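Local coordinates for Lpg2148(MvcA) (PDB 6K11), which probably acts as a deamidase-related deubiquitinase that regulates the host ubiquitin-conjugating enzyme UBE2N during Legionella infection, at residues R123-E129 against W228-F234; L135-K139 against F183-D188; L156-L160 against N171-K176; K284-L288 against I300-F305. One frame throughout, in Å; residues are numbered along the deposited sequence.

Contact 1. Residues R123-E129 against W228-F234; sequences RFEIDRE and WIGSHSF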
# COMPACT_ATOMS: atom_id res chain seq x y z
N ARG A 123 -4.84 -2.32 -12.64
CA ARG A 123 -4.41 -2.15 -11.26
C ARG A 123 -2.90 -1.96 -11.26
O ARG A 123 -2.18 -2.72 -11.92
CB ARG A 123 -4.80 -3.36 -10.40
CG ARG A 123 -4.37 -3.20 -8.95
CD ARG A 123 -4.98 -4.23 -8.00
NE ARG A 123 -4.52 -4.02 -6.61
CZ ARG A 123 -5.21 -4.38 -5.53
NH1 ARG A 123 -6.40 -4.94 -5.64
NH2 ARG A 123 -4.72 -4.13 -4.32
N PHE A 124 -2.43 -0.94 -10.54
CA PHE A 124 -1.01 -0.60 -10.48
C PHE A 124 -0.49 -0.81 -9.07
O PHE A 124 -1.20 -0.59 -8.09
CB PHE A 124 -0.73 0.85 -10.85
CG PHE A 124 -1.01 1.18 -12.28
CD1 PHE A 124 -2.28 1.57 -12.67
CD2 PHE A 124 0.00 1.13 -13.22
CE1 PHE A 124 -2.54 1.89 -14.00
CE2 PHE A 124 -0.25 1.46 -14.54
CZ PHE A 124 -1.53 1.84 -14.93
N GLU A 125 0.79 -1.18 -8.99
CA GLU A 125 1.51 -1.25 -7.72
C GLU A 125 2.85 -0.53 -7.89
O GLU A 125 3.56 -0.76 -8.87
CB GLU A 125 1.72 -2.70 -7.29
CG GLU A 125 2.37 -2.86 -5.92
CD GLU A 125 1.39 -2.68 -4.77
OE1 GLU A 125 0.15 -2.81 -5.00
OE2 GLU A 125 1.86 -2.43 -3.63
N ILE A 126 3.15 0.37 -6.96
CA ILE A 126 4.43 1.07 -6.95
C ILE A 126 5.24 0.52 -5.79
O ILE A 126 4.76 0.53 -4.65
CB ILE A 126 4.26 2.59 -6.79
CG1 ILE A 126 3.18 3.14 -7.73
CG2 ILE A 126 5.60 3.31 -7.00
CD1 ILE A 126 3.60 3.26 -9.15
N ASP A 127 6.45 0.04 -6.08
CA ASP A 127 7.37 -0.46 -5.08
C ASP A 127 8.54 0.50 -4.92
O ASP A 127 8.95 1.15 -5.88
CB ASP A 127 7.93 -1.84 -5.46
CG ASP A 127 6.87 -2.91 -5.51
OD1 ASP A 127 5.89 -2.80 -4.74
OD2 ASP A 127 7.02 -3.86 -6.31
N ARG A 128 9.08 0.57 -3.71
CA ARG A 128 10.33 1.29 -3.49
C ARG A 128 11.41 0.30 -3.09
O ARG A 128 11.14 -0.73 -2.46
CB ARG A 128 10.17 2.35 -2.41
CG ARG A 128 9.79 1.80 -1.06
CD ARG A 128 9.50 2.94 -0.11
NE ARG A 128 9.68 2.54 1.27
CZ ARG A 128 8.71 2.04 2.03
NH1 ARG A 128 7.48 1.87 1.52
NH2 ARG A 128 8.97 1.71 3.28
N GLU A 129 12.65 0.61 -3.47
CA GLU A 129 13.79 -0.25 -3.18
C GLU A 129 14.40 0.17 -1.85
O GLU A 129 14.87 1.30 -1.70
CB GLU A 129 14.82 -0.19 -4.30
CG GLU A 129 15.81 -1.34 -4.28
CD GLU A 129 16.93 -1.14 -5.29
OE1 GLU A 129 17.28 0.03 -5.55
OE2 GLU A 129 17.45 -2.15 -5.81
N TRP A 228 12.49 -4.88 -2.45
CA TRP A 228 11.40 -3.99 -2.84
C TRP A 228 10.23 -4.14 -1.87
O TRP A 228 9.92 -5.25 -1.41
CB TRP A 228 10.97 -4.29 -4.26
CG TRP A 228 12.03 -3.98 -5.29
CD1 TRP A 228 12.98 -4.84 -5.78
CD2 TRP A 228 12.23 -2.73 -5.97
NE1 TRP A 228 13.76 -4.19 -6.72
CE2 TRP A 228 13.33 -2.90 -6.85
CE3 TRP A 228 11.60 -1.48 -5.91
CZ2 TRP A 228 13.80 -1.87 -7.66
CZ3 TRP A 228 12.07 -0.45 -6.72
CH2 TRP A 228 13.16 -0.65 -7.58
N ILE A 229 9.58 -3.02 -1.55
CA ILE A 229 8.43 -3.03 -0.65
C ILE A 229 7.35 -2.11 -1.22
O ILE A 229 7.66 -1.08 -1.82
CB ILE A 229 8.84 -2.62 0.78
CG1 ILE A 229 7.66 -2.67 1.74
CG2 ILE A 229 9.48 -1.26 0.80
CD1 ILE A 229 8.06 -2.38 3.17
N GLY A 230 6.09 -2.50 -1.03
CA GLY A 230 4.96 -1.73 -1.53
C GLY A 230 4.95 -0.28 -1.07
O GLY A 230 5.08 0.01 0.12
N SER A 231 4.83 0.64 -2.02
CA SER A 231 4.73 2.06 -1.72
C SER A 231 3.32 2.61 -1.95
O SER A 231 2.86 3.44 -1.17
CB SER A 231 5.73 2.85 -2.58
OG SER A 231 5.75 4.23 -2.25
N HIS A 232 2.63 2.13 -2.97
CA HIS A 232 1.33 2.71 -3.31
C HIS A 232 0.62 1.73 -4.23
O HIS A 232 1.25 0.90 -4.90
CB HIS A 232 1.49 4.10 -3.96
CG HIS A 232 0.20 4.84 -4.17
ND1 HIS A 232 -0.83 4.82 -3.24
CD2 HIS A 232 -0.22 5.63 -5.18
CE1 HIS A 232 -1.84 5.55 -3.69
NE2 HIS A 232 -1.49 6.06 -4.86
N SER A 233 -0.70 1.83 -4.24
CA SER A 233 -1.58 1.00 -5.06
C SER A 233 -2.67 1.91 -5.60
O SER A 233 -3.10 2.83 -4.90
CB SER A 233 -2.19 -0.13 -4.22
OG SER A 233 -3.35 -0.65 -4.83
N PHE A 234 -3.07 1.69 -6.85
CA PHE A 234 -4.19 2.44 -7.40
C PHE A 234 -4.71 1.69 -8.61
O PHE A 234 -4.10 0.73 -9.09
CB PHE A 234 -3.82 3.90 -7.77
CG PHE A 234 -2.77 4.04 -8.85
CD1 PHE A 234 -1.41 3.94 -8.55
CD2 PHE A 234 -3.14 4.36 -10.17
CE1 PHE A 234 -0.44 4.10 -9.54
CE2 PHE A 234 -2.17 4.54 -11.15
CZ PHE A 234 -0.82 4.40 -10.83
O HOH W 1 -2.04 -2.58 -6.28
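Ser231 and His232 both give their backbone N-H to the carbonyl of Ile126. This is a classic beta bulge in an antiparallel strand pair, and it shifts the register by one residue. Ser231 N lies 2.6 Å from Ile126 O, in the carbonyl plane. His232 N is 3.1 Å from the same Ile126 O and is tilted out of that plane. Regular hydrogen-bonded pairs flank the bulge: Phe124 with Phe234 on one side, Arg128 with Ile229 on the other.

On the face carrying Phe124 and Ile126, the two phenylalanine rings are nearly parallel (11°) but slid so that they barely overlap. Phe234 CG sits between its backbone N and carbonyl carbon (chi1 63°). This turns the ring back against Phe124, whose CB lies over its face. Phe124 CD1 reaches Phe234 CE2 at 3.3 Å. Ile126 CD1 meets the ring edge. On this face too, Arg128 and Ile229 run side by side, with Ile229 CG2 over the guanidinium, 3.6 Å from Arg128 CZ. On the other face Glu129 CB stands 3.6 Å from the centroid of the six-membered ring of Trp228.

Further out, Asp127 OD2 forms salt bridges with Arg326 and Lys328 of strand 325-333. His232 NE2 bonds Gln253 OE1 and its side chain touches Cys71, a grouping that would suit a cysteine-protease-like deamidase site; the assignment is inferred. Arg123 also bonds Asn76, and Ser233 OG bonds Ser75 OG. One water accepts from Arg123 NE and Ser233 OG, and donates to Phe124 O and, at a short 2.5 Å, to Glu125 OE1.

Contact 2. Residues L135-K139 against F183-D188; sequences LVKTK and FNAIGD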
# COMPACT_ATOMS: atom_id res chain seq x y z
N LEU A 135 24.42 -2.59 10.04
CA LEU A 135 24.85 -3.84 10.64
C LEU A 135 24.72 -3.70 12.15
O LEU A 135 25.07 -2.65 12.71
CB LEU A 135 26.30 -4.16 10.25
CG LEU A 135 27.08 -5.12 11.14
CD1 LEU A 135 26.51 -6.53 11.01
CD2 LEU A 135 28.56 -5.09 10.80
N VAL A 136 24.20 -4.73 12.82
CA VAL A 136 24.05 -4.72 14.27
C VAL A 136 24.86 -5.88 14.84
O VAL A 136 24.60 -7.04 14.51
CB VAL A 136 22.58 -4.83 14.72
CG1 VAL A 136 22.50 -4.93 16.24
CG2 VAL A 136 21.74 -3.65 14.18
N LYS A 137 25.81 -5.56 15.71
CA LYS A 137 26.56 -6.57 16.44
C LYS A 137 25.84 -6.85 17.75
O LYS A 137 25.57 -5.93 18.53
CB LYS A 137 27.99 -6.09 16.70
CG LYS A 137 28.86 -7.10 17.35
CD LYS A 137 30.26 -6.53 17.50
CE LYS A 137 30.94 -7.08 18.74
NZ LYS A 137 32.32 -6.55 18.86
N THR A 138 25.51 -8.12 17.99
CA THR A 138 24.78 -8.49 19.20
C THR A 138 25.22 -9.86 19.69
O THR A 138 25.45 -10.78 18.89
CB THR A 138 23.26 -8.49 18.97
OG1 THR A 138 22.61 -9.04 20.13
CG2 THR A 138 22.90 -9.31 17.73
N LYS A 139 25.33 -9.99 21.00
CA LYS A 139 25.59 -11.29 21.61
C LYS A 139 24.42 -12.22 21.34
O LYS A 139 23.26 -11.80 21.23
CB LYS A 139 25.80 -11.14 23.11
CG LYS A 139 27.15 -10.51 23.49
CD LYS A 139 27.47 -10.71 24.97
CE LYS A 139 28.88 -10.24 25.32
NZ LYS A 139 29.93 -10.75 24.38
N PHE A 183 33.16 -10.96 14.58
CA PHE A 183 32.54 -10.37 15.77
C PHE A 183 33.57 -9.64 16.61
O PHE A 183 33.37 -8.48 17.02
CB PHE A 183 31.85 -11.47 16.56
CG PHE A 183 31.13 -11.00 17.81
CD1 PHE A 183 31.80 -10.93 19.02
CD2 PHE A 183 29.78 -10.69 17.78
CE1 PHE A 183 31.15 -10.52 20.17
CE2 PHE A 183 29.12 -10.29 18.92
CZ PHE A 183 29.81 -10.21 20.12
N ASN A 184 34.70 -10.28 16.87
CA ASN A 184 35.75 -9.69 17.70
C ASN A 184 36.63 -8.70 16.94
O ASN A 184 37.43 -8.00 17.57
CB ASN A 184 36.59 -10.82 18.31
CG ASN A 184 35.82 -11.60 19.35
OD1 ASN A 184 35.62 -12.81 19.21
ND2 ASN A 184 35.36 -10.92 20.39
N ALA A 185 36.49 -8.59 15.62
CA ALA A 185 37.22 -7.58 14.86
C ALA A 185 36.49 -6.25 14.79
O ALA A 185 37.07 -5.25 14.34
CB ALA A 185 37.50 -8.08 13.44
N ILE A 186 35.22 -6.21 15.20
CA ILE A 186 34.41 -5.01 15.13
C ILE A 186 34.26 -4.45 16.54
O ILE A 186 34.22 -5.21 17.52
CB ILE A 186 33.06 -5.32 14.46
CG1 ILE A 186 33.33 -5.70 13.00
CG2 ILE A 186 32.10 -4.13 14.55
CD1 ILE A 186 32.14 -6.17 12.20
N GLY A 187 34.24 -3.12 16.65
CA GLY A 187 34.15 -2.44 17.93
C GLY A 187 32.84 -2.61 18.67
O GLY A 187 32.14 -3.62 18.51
N ASP A 188 32.48 -1.60 19.48
CA ASP A 188 31.35 -1.71 20.40
C ASP A 188 30.27 -0.66 20.16
O ASP A 188 29.43 -0.45 21.03
CB ASP A 188 31.82 -1.61 21.85
CG ASP A 188 33.00 -2.50 22.14
OD1 ASP A 188 32.86 -3.73 21.98
OD2 ASP A 188 34.06 -1.97 22.52
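The C-terminal end of helix 176-185 meets strand 134-137 of the mixed sheet in the MvcA insertion domain. The link is a lysine ammonium held by backbone carbonyls. Lys137 NZ donates to three of them: Phe183 O at 2.9 Å, Ile186 O at 2.7 Å and Gly187 O at 3.0 Å. None is met in its carbonyl plane, and at Ile186 the nitrogen stands well above it, 44° out. Three bonds fix the ammonium where the helix gives way to the following turn. Its positive charge probably suits the negative end of the helix dipole.

The aliphatic part of the lysine lies across the Phe183 ring. Lys137 CE sits over the ring centre, 3.6 Å from the Phe183 centroid, a CH-pi contact. Lys137 NZ adds a cation-pi contact over the same face, 4.5 Å from that centroid. Lys137 CG is anti to the backbone N (chi1 -176°), and the chain bends only at chi3, which carries NZ past the ring to the carbonyls. Thr138 O lies at the ring edge instead, 3.7 Å from Phe183 CE2. The carboxylate of Asp188 is also near, but its OD1 is 4.2 Å from Lys137 NZ, beyond a salt bridge.

Leu135 and Ile186 complete the contact. They reach toward each other tip to tip, with Leu135 CD2 4.0 Å from Ile186 CD1. Both also touch Ile214 of helix 206-220, which joins this apolar patch. The whole is a lysine bound to the carbonyls around a helix C terminus, where the helix packs on the mixed sheet of the insertion domain.

Contact 3. Residues L156-L160 against N171-K176; sequences LENKL and NLGPGK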
# COMPACT_ATOMS: atom_id res chain seq x y z
N LEU A 156 26.36 -12.08 15.08
CA LEU A 156 26.46 -12.75 16.36
C LEU A 156 27.83 -13.38 16.49
O LEU A 156 28.61 -13.41 15.53
CB LEU A 156 25.37 -13.82 16.51
CG LEU A 156 23.92 -13.46 16.83
CD1 LEU A 156 23.36 -12.39 15.91
CD2 LEU A 156 23.06 -14.72 16.76
N GLU A 157 28.12 -13.92 17.68
CA GLU A 157 29.36 -14.68 17.87
C GLU A 157 29.47 -15.81 16.85
O GLU A 157 30.57 -16.12 16.38
CB GLU A 157 29.43 -15.28 19.28
CG GLU A 157 29.53 -14.27 20.40
CD GLU A 157 28.22 -14.11 21.13
OE1 GLU A 157 27.17 -14.08 20.44
OE2 GLU A 157 28.22 -14.01 22.37
N ASN A 158 28.35 -16.44 16.49
CA ASN A 158 28.41 -17.65 15.67
C ASN A 158 27.46 -17.65 14.48
O ASN A 158 27.31 -18.69 13.83
CB ASN A 158 28.13 -18.89 16.53
CG ASN A 158 26.93 -18.72 17.44
OD1 ASN A 158 26.05 -17.87 17.21
ND2 ASN A 158 26.88 -19.53 18.49
N LYS A 159 26.84 -16.52 14.16
CA LYS A 159 25.93 -16.45 13.02
C LYS A 159 26.02 -15.06 12.41
O LYS A 159 26.30 -14.08 13.11
CB LYS A 159 24.48 -16.77 13.43
CG LYS A 159 24.24 -18.21 13.94
CD LYS A 159 23.74 -19.12 12.81
CE LYS A 159 23.47 -20.56 13.28
NZ LYS A 159 23.30 -20.60 14.75
N LEU A 160 25.85 -14.98 11.10
CA LEU A 160 25.71 -13.73 10.36
C LEU A 160 24.38 -13.83 9.63
O LEU A 160 24.23 -14.67 8.74
CB LEU A 160 26.87 -13.51 9.39
CG LEU A 160 26.82 -12.24 8.52
CD1 LEU A 160 26.94 -10.99 9.40
CD2 LEU A 160 27.91 -12.26 7.48
N ASN A 171 20.40 -16.93 6.87
CA ASN A 171 21.79 -17.18 7.24
C ASN A 171 22.66 -16.83 6.05
O ASN A 171 22.46 -17.35 4.94
CB ASN A 171 21.99 -18.64 7.67
CG ASN A 171 23.36 -18.90 8.29
OD1 ASN A 171 24.38 -18.40 7.78
ND2 ASN A 171 23.40 -19.68 9.36
N LEU A 172 23.62 -15.92 6.25
CA LEU A 172 24.41 -15.40 5.15
C LEU A 172 25.61 -16.29 4.80
O LEU A 172 26.31 -16.00 3.83
CB LEU A 172 24.88 -13.98 5.46
CG LEU A 172 23.79 -12.91 5.48
CD1 LEU A 172 24.41 -11.50 5.49
CD2 LEU A 172 22.86 -13.08 4.26
N GLY A 173 25.86 -17.38 5.53
CA GLY A 173 26.81 -18.37 5.07
C GLY A 173 27.98 -18.73 5.97
O GLY A 173 28.29 -19.92 6.14
N PRO A 174 28.68 -17.74 6.54
CA PRO A 174 29.90 -18.05 7.31
C PRO A 174 29.64 -18.96 8.51
O PRO A 174 28.62 -18.85 9.18
CB PRO A 174 30.38 -16.66 7.76
CG PRO A 174 29.88 -15.73 6.72
CD PRO A 174 28.52 -16.29 6.34
N GLY A 175 30.61 -19.85 8.79
CA GLY A 175 30.49 -20.75 9.92
C GLY A 175 30.87 -20.07 11.23
O GLY A 175 31.31 -18.93 11.27
N LYS A 176 30.70 -20.83 12.33
CA LYS A 176 30.89 -20.26 13.67
C LYS A 176 32.28 -19.65 13.86
O LYS A 176 32.42 -18.56 14.43
CB LYS A 176 30.66 -21.33 14.74
CG LYS A 176 31.10 -20.90 16.14
CD LYS A 176 30.17 -21.47 17.22
CE LYS A 176 30.78 -21.40 18.61
NZ LYS A 176 31.49 -22.67 18.96
O HOH W 2 27.62 -19.96 11.47
O HOH W 3 26.32 -17.39 9.32
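Leu160 carries the apolar part of this contact, between the loop 156-160 and the loop 171-176. Its CG lies 3.9 Å from Leu172 CD1, and its CD2 reaches Pro174 CG at 4.1 Å. Cys179 of helix 176-185 touches both Leu160 and Pro174, so Leu160 also packs on that helix. Near the surface, Asn158 CB packs on the aliphatic chain of Lys176, 3.4 Å from its CD. The side chains of Lys159 and Asn171 cross at about a right angle, with Lys159 CD 3.5 Å from Asn171 ND2.

One direct hydrogen bond joins the backbones. Leu172 N donates to Leu160 O at 2.9 Å, straight on and nearly along the C=O axis. Within the second loop, Asn171 OD1 accepts from Gly173 N at 2.9 Å, in the carbonyl plane of the amide. Asn171 CG is anti to the backbone N (chi1 -171°), which brings the amide back to that N-H.

Water does the rest of the polar bridging. One molecule donates to both Asn158 O and Pro174 O. A second accepts from Leu160 N at 3.0 Å and stands 2.7 Å from Asn171 OD1, also close to Pro174 O.

Asn171 to Gly173 form an Asx turn, and the chain then passes Pro174 and the N-cap Gly175 into helix 176-185.

Contact 4. Residues K284-L288 against I300-F305; sequences KLAVL and IYAEFF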
# COMPACT_ATOMS: atom_id res chain seq x y z
N LYS A 284 4.64 9.55 -17.75
CA LYS A 284 5.14 10.06 -16.48
C LYS A 284 5.37 8.93 -15.48
O LYS A 284 6.30 9.01 -14.66
CB LYS A 284 4.18 11.10 -15.92
CG LYS A 284 4.35 12.49 -16.54
CD LYS A 284 3.88 13.57 -15.57
CE LYS A 284 4.40 14.95 -15.94
NZ LYS A 284 3.68 16.03 -15.20
N LEU A 285 4.54 7.88 -15.52
CA LEU A 285 4.78 6.71 -14.69
C LEU A 285 6.11 6.06 -15.04
O LEU A 285 6.88 5.67 -14.16
CB LEU A 285 3.66 5.68 -14.86
CG LEU A 285 2.33 5.94 -14.16
CD1 LEU A 285 1.38 4.73 -14.36
CD2 LEU A 285 2.54 6.22 -12.69
N ALA A 286 6.40 5.94 -16.34
CA ALA A 286 7.70 5.39 -16.74
C ALA A 286 8.86 6.23 -16.21
O ALA A 286 9.87 5.69 -15.77
CB ALA A 286 7.76 5.26 -18.27
N VAL A 287 8.72 7.56 -16.24
CA VAL A 287 9.75 8.42 -15.66
C VAL A 287 9.87 8.16 -14.16
O VAL A 287 10.97 8.11 -13.61
CB VAL A 287 9.47 9.90 -15.94
CG1 VAL A 287 10.49 10.77 -15.22
CG2 VAL A 287 9.49 10.19 -17.45
N LEU A 288 8.72 8.01 -13.49
CA LEU A 288 8.72 7.74 -12.05
C LEU A 288 9.54 6.50 -11.73
O LEU A 288 10.23 6.44 -10.70
CB LEU A 288 7.29 7.58 -11.54
CG LEU A 288 7.10 7.49 -10.03
CD1 LEU A 288 7.45 8.80 -9.36
CD2 LEU A 288 5.66 7.08 -9.73
N ILE A 300 6.64 14.04 -9.47
CA ILE A 300 5.67 13.23 -10.19
C ILE A 300 4.79 12.46 -9.22
O ILE A 300 3.56 12.36 -9.40
CB ILE A 300 6.38 12.27 -11.16
CG1 ILE A 300 7.15 13.06 -12.23
CG2 ILE A 300 5.36 11.33 -11.82
CD1 ILE A 300 7.77 12.16 -13.27
N TYR A 301 5.41 11.88 -8.19
CA TYR A 301 4.68 11.17 -7.14
C TYR A 301 3.63 12.08 -6.50
O TYR A 301 2.46 11.70 -6.37
CB TYR A 301 5.68 10.66 -6.11
CG TYR A 301 5.16 9.54 -5.20
CD1 TYR A 301 4.40 9.83 -4.07
CD2 TYR A 301 5.48 8.21 -5.46
CE1 TYR A 301 3.94 8.81 -3.23
CE2 TYR A 301 5.03 7.19 -4.62
CZ TYR A 301 4.27 7.50 -3.51
OH TYR A 301 3.82 6.49 -2.68
N ALA A 302 4.02 13.30 -6.14
CA ALA A 302 3.08 14.24 -5.53
C ALA A 302 1.99 14.66 -6.52
O ALA A 302 0.81 14.71 -6.16
CB ALA A 302 3.84 15.46 -5.00
N GLU A 303 2.37 14.97 -7.76
CA GLU A 303 1.38 15.36 -8.77
C GLU A 303 0.31 14.29 -8.94
O GLU A 303 -0.89 14.60 -9.02
CB GLU A 303 2.07 15.64 -10.11
CG GLU A 303 1.11 16.05 -11.26
CD GLU A 303 1.82 16.23 -12.62
OE1 GLU A 303 3.04 15.96 -12.72
OE2 GLU A 303 1.15 16.65 -13.59
N PHE A 304 0.71 13.02 -9.02
CA PHE A 304 -0.28 11.98 -9.31
C PHE A 304 -1.02 11.50 -8.06
O PHE A 304 -2.19 11.13 -8.17
CB PHE A 304 0.39 10.79 -10.00
CG PHE A 304 0.66 11.02 -11.48
CD1 PHE A 304 0.39 12.25 -12.07
CD2 PHE A 304 1.20 10.00 -12.26
CE1 PHE A 304 0.63 12.46 -13.44
CE2 PHE A 304 1.43 10.19 -13.63
CZ PHE A 304 1.14 11.42 -14.22
N PHE A 305 -0.38 11.48 -6.89
CA PHE A 305 -0.90 10.71 -5.76
C PHE A 305 -1.21 11.53 -4.51
O PHE A 305 -1.72 10.96 -3.53
CB PHE A 305 0.07 9.57 -5.39
CG PHE A 305 0.53 8.72 -6.57
CD1 PHE A 305 -0.38 8.28 -7.52
CD2 PHE A 305 1.87 8.37 -6.70
CE1 PHE A 305 0.04 7.52 -8.61
CE2 PHE A 305 2.29 7.58 -7.78
CZ PHE A 305 1.37 7.16 -8.74
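Ile300 is the main bump on its helix. Its CD1 points into a hollow beside Val287 and Lys284, 3.6 Å from Val287 CG1 and 3.7 Å from Lys284 O. Leu288 slides past Ile300 in the opposite direction. Its CD1 fits between Ile300 CB and Tyr301 CB, while its CD2 meets the edge of the Phe305 ring, 3.9 Å from CE2. Chi1 of -172° places Leu288 CG, and chi2 of 67° then sets CD1 against Ile300 and Tyr301 and CD2 against Phe305.

Helices 278-288 and 294-305 follow each other in the chain and form a splayed helical hairpin. The short axes pass 10.5 Å apart at an angle of 137°, and large side chains fill the gap. Phe304 reaches across it. Its CZ lies 3.5 Å from Lys284 CB, and Leu285 CD2 sits at the edge of the Phe304 ring, 4.0 Å from Phe304 CD2. Tyr281, on the same helix as Lys284, stacks with the Phe304 ring.

At the more exposed side the extended Lys284 chain runs past Phe304 to Glu303. Lys284 NZ forms a salt bridge with Glu303 OE1 at 2.6 Å, on the syn lone pair of that oxygen.

From the N terminus, strand 120-129 enters the central antiparallel sheet, and the chain then leaves for the insertion domain. Contact 1 closes this excursion when strand 228-238 returns beside it. Contact 2 is nested inside that loop, and contact 3 is nested inside contact 2. These two touch, as Phe183 and Thr138 both meet Leu156. They tie the mixed sheet to helix 176-185, and their centres lie 12 Å apart. Contact 4 opens after contact 1 has closed, in series with it. It joins two consecutive helices that lie against the central sheet. Contacts 1 and 4 meet through Ser231 with Tyr301 and His232 with Phe305. Contacts 2 and 3 stay remote from contact 4, with centres about 41 and 42 Å away.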